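Putative vitamin-B12 independent methionine synthase family protein (PDB 1YPX) probably transfers a methyl group from a methylated folate to homocysteine in a zinc-dependent way, as cobalamin-independent methionine synthases do. Local coordinates at residues Arg315-Glu318 / Ala319-Val323. Numbering follows the deposited sequence.
Sequences RIEE and ASEIV
Ala-319 N bonds to Arg-315 O at 3.1 Å and Ser-320 N to Ile-316 O at 2.8 Å, the regular pairing of helix 310-322 as it nears its end. Beyond them the pattern changes. Glu-321 N is shared: it gives a weak, poorly aligned bond to Glu-317 O, 3.3 Å away, and also donates to Glu-318 O at 3.1 Å, reaching that oxygen from above the carbonyl plane, a 3-10-like bond three residues back. Val-323 N closes the last turn on Ala-319 O at 2.9 Å. With chi1 at 77°, Ser-320 OG sits between its own backbone N and carbonyl carbon, which turns the hydroxyl back along the helix toward Glu-317 O; the modelled OG-to-O separation of 2.4 Å is shorter than a hydrogen bond should be, so its exact geometry is doubtful.

On the exposed face Glu-317 and Glu-321 run side by side, like charges with their carboxylates turned 60° apart and no hydrogen bond between the acceptors Glu-317 OE2 and Glu-321 OE1. The Glu-318 chain is extended beyond CG, and OE1 accepts a weak hydrogen bond from Phe-281 N. Ile-316 and Ala-319 touch strand 293-299, and Val-323, leaving helical geometry, touches Leu-328. This is the C-terminal end of an amphipathic helix joining two neighbouring parallel strands, the beta-alpha-beta crossover of a TIM-barrel-like fold.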
# COMPACT_ATOMS: atom_id res chain seq x y z
N ARG A 315 19.88 -7.85 -10.96
CA ARG A 315 18.75 -6.95 -11.19
C ARG A 315 18.84 -5.69 -10.31
O ARG A 315 18.65 -4.57 -10.78
CB ARG A 315 17.44 -7.69 -10.92
CG ARG A 315 16.39 -7.52 -12.00
CD ARG A 315 15.93 -8.87 -12.56
NE ARG A 315 16.32 -9.05 -13.96
CZ ARG A 315 15.83 -8.35 -14.99
NH1 ARG A 315 14.93 -7.40 -14.77
NH2 ARG A 315 16.26 -8.59 -16.22
N ILE A 316 19.13 -5.89 -9.02
CA ILE A 316 19.27 -4.75 -8.11
C ILE A 316 20.50 -3.97 -8.60
O ILE A 316 20.42 -2.77 -8.83
CB ILE A 316 19.49 -5.21 -6.65
CG1 ILE A 316 18.27 -6.00 -6.18
CG2 ILE A 316 19.70 -4.01 -5.74
CD1 ILE A 316 18.54 -6.89 -5.00
N GLU A 317 21.61 -4.68 -8.76
CA GLU A 317 22.85 -4.09 -9.24
C GLU A 317 22.58 -3.18 -10.43
O GLU A 317 23.06 -2.05 -10.48
CB GLU A 317 23.82 -5.22 -9.65
CG GLU A 317 25.01 -4.82 -10.55
CD GLU A 317 24.71 -5.00 -12.05
OE1 GLU A 317 24.21 -6.09 -12.45
OE2 GLU A 317 25.00 -4.06 -12.83
N GLU A 318 21.79 -3.66 -11.38
CA GLU A 318 21.47 -2.87 -12.56
C GLU A 318 20.78 -1.58 -12.11
O GLU A 318 21.08 -0.51 -12.62
CB GLU A 318 20.55 -3.67 -13.47
CG GLU A 318 20.34 -3.08 -14.85
CD GLU A 318 19.38 -3.92 -15.67
OE1 GLU A 318 19.36 -3.79 -16.92
OE2 GLU A 318 18.64 -4.71 -15.04
N ALA A 319 19.85 -1.71 -11.16
CA ALA A 319 19.12 -0.57 -10.65
C ALA A 319 20.05 0.44 -9.98
O ALA A 319 19.88 1.66 -10.12
CB ALA A 319 18.05 -1.03 -9.68
N SER A 320 21.04 -0.08 -9.26
CA SER A 320 22.02 0.74 -8.53
C SER A 320 22.84 1.60 -9.48
O SER A 320 23.49 2.56 -9.06
CB SER A 320 22.98 -0.15 -7.75
OG SER A 320 23.93 -0.73 -8.62
N GLU A 321 22.81 1.23 -10.75
CA GLU A 321 23.54 1.96 -11.77
C GLU A 321 22.78 3.25 -12.05
O GLU A 321 23.35 4.34 -12.02
CB GLU A 321 23.64 1.13 -13.04
CG GLU A 321 24.98 1.22 -13.77
CD GLU A 321 25.96 0.15 -13.33
OE1 GLU A 321 25.63 -1.05 -13.47
OE2 GLU A 321 27.06 0.50 -12.83
N ILE A 322 21.48 3.11 -12.29
CA ILE A 322 20.60 4.24 -12.59
C ILE A 322 20.31 5.13 -11.38
O ILE A 322 20.28 6.36 -11.51
CB ILE A 322 19.27 3.73 -13.19
CG1 ILE A 322 19.56 2.87 -14.43
CG2 ILE A 322 18.38 4.90 -13.58
CD1 ILE A 322 18.36 2.07 -14.91
N VAL A 323 20.11 4.53 -10.22
CA VAL A 323 19.82 5.26 -8.98
C VAL A 323 20.60 4.63 -7.84
O VAL A 323 20.49 3.44 -7.59
CB VAL A 323 18.32 5.19 -8.65
CG1 VAL A 323 17.52 5.93 -9.71
CG2 VAL A 323 17.88 3.74 -8.59